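Local coordinates for PCF11 protein (Saccharomyces cerevisiae, PDB 1SZ9) that probably binds the carboxy-terminal domain of RNA polymerase II during 3'-end processing of messenger RNA, through an all-helical CTD-interacting domain, at residues Val9-Phe12 with Asn13-Glu17; Leu30-Leu33 with Ala34-Ile38; Tyr62-Tyr65 with Ala66-Ser69. All coordinates share one frame; numbering follows the deposited sequence.

Interaction 1 of 3, residues Val9-Phe12 with Asn13-Glu17; sequences VKDF and NSILE
The carbonyl oxygen of V9 has two nitrogens of N13 close to it. The backbone N of N13 donates a nearly straight hydrogen bond to V9 O at 2.9 Å, with an N-H...O angle of 169°, while the side-chain ND2 of N13 comes to 3.1 Å from V9 O. CG of N13 is turned beside its own backbone N (chi1 -79°), which folds the amide back along the helix toward the preceding turn. There it lies side by side with the V9 side chain, the two pointing the same way, and N13 ND2 approaches V9 CG1 to 3.5 Å. The next three backbone bonds, S14 to K10, I15 to D11 and L16 to F12, continue the i to i+4 pattern, the last having L16 N 2.9 Å from F12 O. All of this belongs to helix 3-16, the first helix of a CTD-interacting domain, whose helices are arranged in a right-handed superhelix in this family. The inward side of the helix is apolar. F12, with CG anti to its backbone N (chi1 -169°), points its ring outward from the helix, leaning slightly toward the next turn, and CE2 of F12 meets CD2 of L16 at 4.1 Å, the methyl approaching the ring obliquely. Beyond this pair the F12 ring stacks on F44 and touches I48, both of helix 41-54, and L16 packs on R51 of the same helix. Round the helix from F12, I15 extends its CG1-CD1 branch back over the preceding turn: CG1 of I15 is 3.2 Å from the backbone oxygen D11 O, and its terminal CD1 reaches D11 OD1 at 3.9 Å, an apolar methyl beside a carboxylate. The I15 side chain also touches I26, L30 and L33 of helix 24-36.

Interaction 2 of 3, residues Leu30-Leu33 with Ala34-Ile38; sequences LTKL and AEENI
L33 and N37 lie side by side with their side chains pointing the same way, the N37 amide beside one methyl of the leucine: CD2 of L33 is 4.0 Å from ND2 of N37. What fixes the amide there is the backbone oxygen of L33, which accepts two hydrogen bonds from N37. The side-chain bond is the straighter, with N37 ND2 2.9 Å from L33 O and an N-H...O angle of 164°; the donor lies in the carbonyl plane on a lone pair, and the oxygen sits almost in the plane of the N37 amide. The second, from the backbone N of N37 to L33 O at 3.0 Å, is weak and strongly bent. N37 is the first residue to leave helical geometry, and its CG, beside the backbone N at chi1 -59°, turns back over the last turn, so the amide closes the C-terminal end of helix 24-36 on a carbonyl that the backbone alone serves poorly. With an alanine here the side-chain donor is gone, and the L33 carbonyl would probably be left with just the weak backbone bond while the flank of the leucine methyl is uncovered. One residue earlier, E36, its CG beside the backbone N, lays an extended chain back along the carbonyl of K32: CG of E36 is 3.4 Å from K32 O, and OE2 of E36 reaches CB of K32 at 4.0 Å. The carboxylate and the lysine do not meet as charges, K32 NZ remaining 5.5 Å from E36 OE2, though their opposite signs may still attract weakly. On one side of this helical end L30 and L33 pack on helix 3-16, where N37 also touches I8; on another, T31 and A34 press against I70 of helix 57-73.

Interaction 3 of 3, residues Tyr62-Tyr65 with Ala66-Ser69; sequences YAFY and ALDS
From CB to its tips, L67 leaves the carbonyls of the preceding turn and ends beside the ring of F64. CB of L67 lies 3.4 Å from the backbone oxygen F64 O and a little farther from A63 O. CG is set anti to the backbone N (chi1 -179°), carrying the branch away from these carbonyls and alongside the phenylalanine, the two side chains pointing the same way. Of the two methyls it is CD1 that meets the ring: L67 CD1 is 3.9 Å from F64 CE1 and 4.0 Å from F64 CD1, so the methyl rests against the bond joining these two carbons and approaches the ring obliquely. The F64 side chain, with an unusual chi1 of -113°, is also enclosed from outside the helix by I52 of helix 41-54 and by M108 and W112 of helix 99-112, while L67 packs on I48 and F123. Helix 57-73 thus runs through the interior of the CTD-interacting domain, with other helices of the all-helical array against several of its sides. Its backbone is regularly bonded here: D68 N reaches F64 O at 2.8 Å, and L67 N donates to A63 O at an N-H...O angle of 164°. D68 puts its CB 3.3 Å from F64 O, and its carboxylate reaches helix 99-112, where OD1 accepts a hydrogen bond from NE1 of W112. One turn along from Y65, S69 sets its CB 3.4 Å from Y65 O, and its hydroxyl is hydrogen-bonded to that of T31. The CB of A66 sits 3.2 Å from A63 O, with L19 touching it from a loop.

The three contacts follow one another along the chain, on helices 3-16, 24-36 and 57-73, and the middle one touches both others. Interactions 1 and 2, with centres about 12 Å apart, share an apolar seam: I15 CG2 lies 3.7 Å from L30 CD2, and I15 CD1 lies 3.8 Å from L33 CD1. Interactions 2 and 3, about 13 Å between centres, are joined by a probable hydrogen bond, T31 OG1 to S69 OG at 2.7 Å, and by the looser packing of L30 on A66. Interactions 1 and 3 do not touch, their nearest atoms being about 5 Å apart. L30 therefore faces both neighbours, its CD1 meeting L16 as well as A66.

Interaction 1 of 3, residues Val9-Phe12 with Asn13-Glu17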
ATOM      1  N   VAL A   9       9.020   5.513 -15.212  1.00 31.92           N
ATOM      2  CA  VAL A   9       8.541   6.141 -13.991  1.00 33.72           C
ATOM      3  C   VAL A   9       7.396   7.115 -14.273  1.00 35.80           C
ATOM      4  O   VAL A   9       6.406   7.137 -13.538  1.00 34.07           O
ATOM      5  CB  VAL A   9       9.694   6.863 -13.239  1.00 33.75           C
ATOM      6  CG1 VAL A   9       9.144   7.725 -12.103  1.00 33.65           C
ATOM      7  CG2 VAL A   9      10.661   5.827 -12.666  1.00 31.90           C
ATOM      8  N   LYS A  10       7.515   7.908 -15.341  1.00 36.25           N
ATOM      9  CA  LYS A  10       6.458   8.862 -15.676  1.00 38.13           C
ATOM     10  C   LYS A  10       5.184   8.123 -16.056  1.00 37.01           C
ATOM     11  O   LYS A  10       4.080   8.560 -15.757  1.00 35.81           O
ATOM     12  CB  LYS A  10       6.884   9.774 -16.828  1.00 38.76           C
ATOM     13  CG  LYS A  10       7.811  10.889 -16.404  1.00 43.51           C
ATOM     14  CD  LYS A  10       8.176  11.784 -17.576  1.00 45.40           C
ATOM     15  CE  LYS A  10       9.020  12.964 -17.121  1.00 45.33           C
ATOM     16  NZ  LYS A  10       9.400  13.822 -18.284  1.00 47.66           N
ATOM     17  N   ASP A  11       5.357   6.995 -16.723  1.00 37.02           N
ATOM     18  CA  ASP A  11       4.235   6.179 -17.143  1.00 37.27           C
ATOM     19  C   ASP A  11       3.553   5.609 -15.890  1.00 36.23           C
ATOM     20  O   ASP A  11       2.318   5.549 -15.824  1.00 35.14           O
ATOM     21  CB  ASP A  11       4.758   5.068 -18.068  1.00 42.49           C
ATOM     22  CG  ASP A  11       3.670   4.118 -18.547  1.00 47.35           C
ATOM     23  OD1 ASP A  11       2.619   4.574 -19.054  1.00 50.74           O
ATOM     24  OD2 ASP A  11       3.880   2.891 -18.434  1.00 52.07           O
ATOM     25  N   PHE A  12       4.352   5.213 -14.894  1.00 32.16           N
ATOM     26  CA  PHE A  12       3.804   4.657 -13.640  1.00 31.36           C
ATOM     27  C   PHE A  12       2.982   5.749 -12.957  1.00 30.16           C
ATOM     28  O   PHE A  12       1.836   5.520 -12.566  1.00 26.66           O
ATOM     29  CB  PHE A  12       4.935   4.200 -12.691  1.00 28.84           C
ATOM     30  CG  PHE A  12       4.464   3.382 -11.507  1.00 26.87           C
ATOM     31  CD1 PHE A  12       4.301   1.998 -11.607  1.00 23.18           C
ATOM     32  CD2 PHE A  12       4.203   3.992 -10.284  1.00 25.30           C
ATOM     33  CE1 PHE A  12       3.892   1.231 -10.501  1.00 21.22           C
ATOM     34  CE2 PHE A  12       3.786   3.228  -9.171  1.00 26.98           C
ATOM     35  CZ  PHE A  12       3.636   1.845  -9.291  1.00 23.07           C
ATOM     36  N   ASN A  13       3.568   6.937 -12.826  1.00 29.41           N
ATOM     37  CA  ASN A  13       2.876   8.062 -12.183  1.00 32.22           C
ATOM     38  C   ASN A  13       1.587   8.436 -12.910  1.00 32.04           C
ATOM     39  O   ASN A  13       0.557   8.677 -12.290  1.00 32.11           O
ATOM     40  CB  ASN A  13       3.770   9.309 -12.127  1.00 32.98           C
ATOM     41  CG  ASN A  13       4.796   9.253 -11.010  1.00 38.58           C
ATOM     42  OD1 ASN A  13       4.446   9.171  -9.836  1.00 41.95           O
ATOM     43  ND2 ASN A  13       6.069   9.311 -11.369  1.00 39.34           N
ATOM     44  N   SER A  14       1.659   8.487 -14.234  1.00 31.72           N
ATOM     45  CA  SER A  14       0.513   8.852 -15.058  1.00 32.22           C
ATOM     46  C   SER A  14      -0.674   7.919 -14.832  1.00 31.20           C
ATOM     47  O   SER A  14      -1.828   8.350 -14.724  1.00 30.82           O
ATOM     48  CB  SER A  14       0.942   8.841 -16.529  1.00 32.65           C
ATOM     49  OG  SER A  14      -0.165   8.996 -17.393  1.00 42.59           O
ATOM     50  N   ILE A  15      -0.387   6.628 -14.779  1.00 29.99           N
ATOM     51  CA  ILE A  15      -1.420   5.640 -14.547  1.00 28.64           C
ATOM     52  C   ILE A  15      -1.957   5.787 -13.112  1.00 27.98           C
ATOM     53  O   ILE A  15      -3.165   5.775 -12.878  1.00 27.24           O
ATOM     54  CB  ILE A  15      -0.848   4.229 -14.778  1.00 30.20           C
ATOM     55  CG1 ILE A  15      -0.519   4.066 -16.268  1.00 30.52           C
ATOM     56  CG2 ILE A  15      -1.834   3.169 -14.289  1.00 30.07           C
ATOM     57  CD1 ILE A  15       0.223   2.785 -16.611  1.00 31.51           C
ATOM     58  N   LEU A  16      -1.051   5.952 -12.157  1.00 27.65           N
ATOM     59  CA  LEU A  16      -1.439   6.088 -10.764  1.00 28.93           C
ATOM     60  C   LEU A  16      -2.430   7.247 -10.567  1.00 29.91           C
ATOM     61  O   LEU A  16      -3.356   7.157  -9.754  1.00 26.54           O
ATOM     62  CB  LEU A  16      -0.178   6.291  -9.927  1.00 29.69           C
ATOM     63  CG  LEU A  16      -0.189   6.246  -8.400  1.00 32.26           C
ATOM     64  CD1 LEU A  16      -0.986   5.063  -7.844  1.00 31.38           C
ATOM     65  CD2 LEU A  16       1.272   6.164  -7.959  1.00 31.54           C
ATOM     66  N   GLU A  17      -2.233   8.329 -11.323  1.00 29.48           N
ATOM     67  CA  GLU A  17      -3.111   9.500 -11.236  1.00 32.02           C
ATOM     68  C   GLU A  17      -4.538   9.147 -11.635  1.00 27.61           C
ATOM     69  O   GLU A  17      -5.475   9.841 -11.279  1.00 27.74           O
ATOM     70  CB  GLU A  17      -2.611  10.628 -12.146  1.00 33.20           C
ATOM     71  CG  GLU A  17      -1.294  11.223 -11.725  1.00 43.42           C
ATOM     72  CD  GLU A  17      -1.374  11.941 -10.400  1.00 47.91           C
ATOM     73  OE1 GLU A  17      -2.316  12.745 -10.220  1.00 51.20           O
ATOM     74  OE2 GLU A  17      -0.489  11.710  -9.541  1.00 52.84           O
TER

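Interaction 2 of 3, residues Leu30-Leu33 with Ala34-Ile38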
ATOM      1  N   LEU A  30      -0.407  -1.623 -12.723  1.00 20.88           N
ATOM      2  CA  LEU A  30       0.667  -1.071 -11.893  1.00 21.09           C
ATOM      3  C   LEU A  30       1.509  -2.216 -11.274  1.00 22.62           C
ATOM      4  O   LEU A  30       2.725  -2.085 -11.115  1.00 22.85           O
ATOM      5  CB  LEU A  30       0.088  -0.194 -10.770  1.00 19.83           C
ATOM      6  CG  LEU A  30      -0.532   1.157 -11.168  1.00 20.88           C
ATOM      7  CD1 LEU A  30      -1.239   1.805  -9.949  1.00 18.66           C
ATOM      8  CD2 LEU A  30       0.585   2.089 -11.713  1.00 19.48           C
ATOM      9  N   THR A  31       0.855  -3.330 -10.935  1.00 22.06           N
ATOM     10  CA  THR A  31       1.534  -4.482 -10.338  1.00 21.01           C
ATOM     11  C   THR A  31       2.474  -5.128 -11.369  1.00 23.34           C
ATOM     12  O   THR A  31       3.585  -5.528 -11.041  1.00 23.07           O
ATOM     13  CB  THR A  31       0.491  -5.526  -9.848  1.00 23.25           C
ATOM     14  OG1 THR A  31      -0.416  -4.882  -8.944  1.00 23.13           O
ATOM     15  CG2 THR A  31       1.173  -6.714  -9.129  1.00 18.93           C
ATOM     16  N   LYS A  32       2.019  -5.221 -12.617  1.00 23.64           N
ATOM     17  CA  LYS A  32       2.823  -5.798 -13.687  1.00 25.12           C
ATOM     18  C   LYS A  32       4.033  -4.892 -13.968  1.00 27.03           C
ATOM     19  O   LYS A  32       5.133  -5.380 -14.198  1.00 27.77           O
ATOM     20  CB  LYS A  32       1.973  -5.970 -14.954  1.00 25.84           C
ATOM     21  CG  LYS A  32       0.913  -7.060 -14.842  1.00 27.23           C
ATOM     22  CD  LYS A  32      -0.105  -6.965 -15.990  1.00 28.23           C
ATOM     23  CE  LYS A  32       0.560  -7.175 -17.343  1.00 29.19           C
ATOM     24  NZ  LYS A  32      -0.430  -7.158 -18.439  1.00 26.51           N
ATOM     25  N   LEU A  33       3.831  -3.577 -13.946  1.00 26.63           N
ATOM     26  CA  LEU A  33       4.942  -2.649 -14.152  1.00 28.69           C
ATOM     27  C   LEU A  33       5.975  -2.817 -13.017  1.00 29.23           C
ATOM     28  O   LEU A  33       7.189  -2.728 -13.236  1.00 29.04           O
ATOM     29  CB  LEU A  33       4.436  -1.196 -14.173  1.00 29.47           C
ATOM     30  CG  LEU A  33       3.773  -0.677 -15.460  1.00 29.27           C
ATOM     31  CD1 LEU A  33       3.144   0.701 -15.229  1.00 29.70           C
ATOM     32  CD2 LEU A  33       4.838  -0.592 -16.570  1.00 30.44           C
ATOM     33  N   ALA A  34       5.484  -3.048 -11.803  1.00 25.80           N
ATOM     34  CA  ALA A  34       6.365  -3.214 -10.650  1.00 25.49           C
ATOM     35  C   ALA A  34       7.151  -4.533 -10.757  1.00 24.28           C
ATOM     36  O   ALA A  34       8.307  -4.606 -10.373  1.00 26.56           O
ATOM     37  CB  ALA A  34       5.546  -3.167  -9.356  1.00 21.48           C
ATOM     38  N   GLU A  35       6.512  -5.559 -11.302  1.00 25.57           N
ATOM     39  CA  GLU A  35       7.128  -6.872 -11.501  1.00 28.86           C
ATOM     40  C   GLU A  35       8.214  -6.810 -12.590  1.00 31.12           C
ATOM     41  O   GLU A  35       9.290  -7.391 -12.461  1.00 32.02           O
ATOM     42  CB  GLU A  35       6.036  -7.873 -11.922  1.00 29.47           C
ATOM     43  CG  GLU A  35       6.500  -9.248 -12.429  1.00 32.15           C
ATOM     44  CD  GLU A  35       6.714 -10.265 -11.306  1.00 34.05           C
ATOM     45  OE1 GLU A  35       5.999 -10.204 -10.294  1.00 36.28           O
ATOM     46  OE2 GLU A  35       7.575 -11.152 -11.443  1.00 35.35           O
ATOM     47  N   GLU A  36       7.926  -6.079 -13.653  1.00 30.94           N
ATOM     48  CA  GLU A  36       8.831  -5.973 -14.786  1.00 31.98           C
ATOM     49  C   GLU A  36       9.933  -4.933 -14.690  1.00 31.26           C
ATOM     50  O   GLU A  36      10.863  -4.940 -15.488  1.00 30.87           O
ATOM     51  CB  GLU A  36       8.008  -5.705 -16.040  1.00 33.34           C
ATOM     52  CG  GLU A  36       7.179  -6.880 -16.489  1.00 39.00           C
ATOM     53  CD  GLU A  36       6.024  -6.455 -17.369  1.00 42.91           C
ATOM     54  OE1 GLU A  36       6.170  -5.463 -18.123  1.00 44.99           O
ATOM     55  OE2 GLU A  36       4.967  -7.121 -17.317  1.00 46.54           O
ATOM     56  N   ASN A  37       9.850  -4.044 -13.713  1.00 29.62           N
ATOM     57  CA  ASN A  37      10.847  -3.002 -13.599  1.00 27.58           C
ATOM     58  C   ASN A  37      11.374  -2.856 -12.189  1.00 29.01           C
ATOM     59  O   ASN A  37      11.454  -1.749 -11.661  1.00 32.15           O
ATOM     60  CB  ASN A  37      10.238  -1.685 -14.085  1.00 27.79           C
ATOM     61  CG  ASN A  37       9.766  -1.771 -15.527  1.00 31.26           C
ATOM     62  OD1 ASN A  37      10.549  -1.568 -16.453  1.00 27.63           O
ATOM     63  ND2 ASN A  37       8.485  -2.107 -15.725  1.00 29.89           N
ATOM     64  N   ILE A  38      11.738  -3.976 -11.578  1.00 28.00           N
ATOM     65  CA  ILE A  38      12.252  -3.938 -10.232  1.00 30.18           C
ATOM     66  C   ILE A  38      13.391  -2.939 -10.086  1.00 31.66           C
ATOM     67  O   ILE A  38      13.616  -2.397  -9.010  1.00 30.61           O
ATOM     68  CB  ILE A  38      12.694  -5.337  -9.771  1.00 29.42           C
ATOM     69  CG1 ILE A  38      11.443  -6.174  -9.461  1.00 27.17           C
ATOM     70  CG2 ILE A  38      13.626  -5.225  -8.545  1.00 29.46           C
ATOM     71  CD1 ILE A  38      11.736  -7.588  -8.939  1.00 30.32           C
TER

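Interaction 3 of 3, residues Tyr62-Tyr65 with Ala66-Ser69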
ATOM      1  N   TYR A  62      -7.521   3.375  -2.405  1.00 18.01           N
ATOM      2  CA  TYR A  62      -7.178   2.711  -3.658  1.00 20.19           C
ATOM      3  C   TYR A  62      -5.676   2.695  -3.919  1.00 19.75           C
ATOM      4  O   TYR A  62      -5.159   1.739  -4.496  1.00 22.65           O
ATOM      5  CB  TYR A  62      -7.971   3.352  -4.797  1.00 17.20           C
ATOM      6  CG  TYR A  62      -9.436   3.475  -4.422  1.00 20.56           C
ATOM      7  CD1 TYR A  62     -10.158   2.365  -3.972  1.00 20.58           C
ATOM      8  CD2 TYR A  62     -10.089   4.707  -4.475  1.00 23.22           C
ATOM      9  CE1 TYR A  62     -11.502   2.487  -3.577  1.00 22.59           C
ATOM     10  CE2 TYR A  62     -11.419   4.845  -4.090  1.00 23.96           C
ATOM     11  CZ  TYR A  62     -12.120   3.733  -3.639  1.00 26.05           C
ATOM     12  OH  TYR A  62     -13.423   3.885  -3.234  1.00 26.89           O
ATOM     13  N   ALA A  63      -4.972   3.727  -3.457  1.00 20.41           N
ATOM     14  CA  ALA A  63      -3.515   3.776  -3.604  1.00 18.91           C
ATOM     15  C   ALA A  63      -2.935   2.693  -2.678  1.00 19.20           C
ATOM     16  O   ALA A  63      -1.946   2.037  -3.019  1.00 21.96           O
ATOM     17  CB  ALA A  63      -2.970   5.171  -3.209  1.00 18.13           C
ATOM     18  N   PHE A  64      -3.528   2.525  -1.499  1.00 18.07           N
ATOM     19  CA  PHE A  64      -3.074   1.462  -0.588  1.00 19.98           C
ATOM     20  C   PHE A  64      -3.385   0.087  -1.218  1.00 18.77           C
ATOM     21  O   PHE A  64      -2.672  -0.888  -0.970  1.00 18.62           O
ATOM     22  CB  PHE A  64      -3.763   1.568   0.781  1.00 20.18           C
ATOM     23  CG  PHE A  64      -2.822   1.929   1.909  1.00 22.66           C
ATOM     24  CD1 PHE A  64      -1.794   1.059   2.285  1.00 20.26           C
ATOM     25  CD2 PHE A  64      -2.976   3.131   2.606  1.00 21.93           C
ATOM     26  CE1 PHE A  64      -0.934   1.373   3.335  1.00 21.47           C
ATOM     27  CE2 PHE A  64      -2.117   3.461   3.664  1.00 21.15           C
ATOM     28  CZ  PHE A  64      -1.090   2.575   4.030  1.00 19.80           C
ATOM     29  N   TYR A  65      -4.449  -0.005  -2.016  1.00 17.21           N
ATOM     30  CA  TYR A  65      -4.743  -1.298  -2.668  1.00 19.82           C
ATOM     31  C   TYR A  65      -3.676  -1.560  -3.717  1.00 17.91           C
ATOM     32  O   TYR A  65      -3.314  -2.703  -3.970  1.00 19.73           O
ATOM     33  CB  TYR A  65      -6.136  -1.329  -3.310  1.00 17.19           C
ATOM     34  CG  TYR A  65      -7.296  -1.464  -2.335  1.00 17.86           C
ATOM     35  CD1 TYR A  65      -7.090  -1.747  -0.979  1.00 20.18           C
ATOM     36  CD2 TYR A  65      -8.612  -1.340  -2.780  1.00 20.77           C
ATOM     37  CE1 TYR A  65      -8.191  -1.905  -0.086  1.00 17.43           C
ATOM     38  CE2 TYR A  65      -9.699  -1.495  -1.910  1.00 20.56           C
ATOM     39  CZ  TYR A  65      -9.477  -1.781  -0.567  1.00 20.74           C
ATOM     40  OH  TYR A  65     -10.560  -1.981   0.267  1.00 22.90           O
ATOM     41  N   ALA A  66      -3.145  -0.495  -4.320  1.00 19.98           N
ATOM     42  CA  ALA A  66      -2.064  -0.658  -5.291  1.00 18.55           C
ATOM     43  C   ALA A  66      -0.823  -1.206  -4.540  1.00 18.95           C
ATOM     44  O   ALA A  66      -0.179  -2.160  -4.985  1.00 18.33           O
ATOM     45  CB  ALA A  66      -1.743   0.683  -5.938  1.00 18.43           C
ATOM     46  N   LEU A  67      -0.500  -0.583  -3.409  1.00 18.13           N
ATOM     47  CA  LEU A  67       0.620  -0.986  -2.556  1.00 20.22           C
ATOM     48  C   LEU A  67       0.434  -2.457  -2.136  1.00 22.00           C
ATOM     49  O   LEU A  67       1.364  -3.258  -2.186  1.00 23.75           O
ATOM     50  CB  LEU A  67       0.648  -0.096  -1.301  1.00 17.24           C
ATOM     51  CG  LEU A  67       1.749  -0.276  -0.238  1.00 18.96           C
ATOM     52  CD1 LEU A  67       1.870   1.012   0.600  1.00 17.43           C
ATOM     53  CD2 LEU A  67       1.434  -1.469   0.673  1.00 16.70           C
ATOM     54  N   ASP A  68      -0.787  -2.788  -1.727  1.00 20.32           N
ATOM     55  CA  ASP A  68      -1.141  -4.139  -1.300  1.00 20.98           C
ATOM     56  C   ASP A  68      -0.931  -5.169  -2.428  1.00 21.17           C
ATOM     57  O   ASP A  68      -0.334  -6.217  -2.211  1.00 19.24           O
ATOM     58  CB  ASP A  68      -2.617  -4.164  -0.869  1.00 21.02           C
ATOM     59  CG  ASP A  68      -3.053  -5.519  -0.355  1.00 21.54           C
ATOM     60  OD1 ASP A  68      -2.737  -5.857   0.801  1.00 23.57           O
ATOM     61  OD2 ASP A  68      -3.711  -6.254  -1.110  1.00 26.10           O
ATOM     62  N   SER A  69      -1.427  -4.860  -3.623  1.00 20.12           N
ATOM     63  CA  SER A  69      -1.305  -5.774  -4.762  1.00 22.25           C
ATOM     64  C   SER A  69       0.164  -6.011  -5.123  1.00 21.68           C
ATOM     65  O   SER A  69       0.595  -7.149  -5.301  1.00 20.32           O
ATOM     66  CB  SER A  69      -2.090  -5.224  -5.967  1.00 19.51           C
ATOM     67  OG  SER A  69      -1.994  -6.082  -7.092  1.00 20.92           O
TER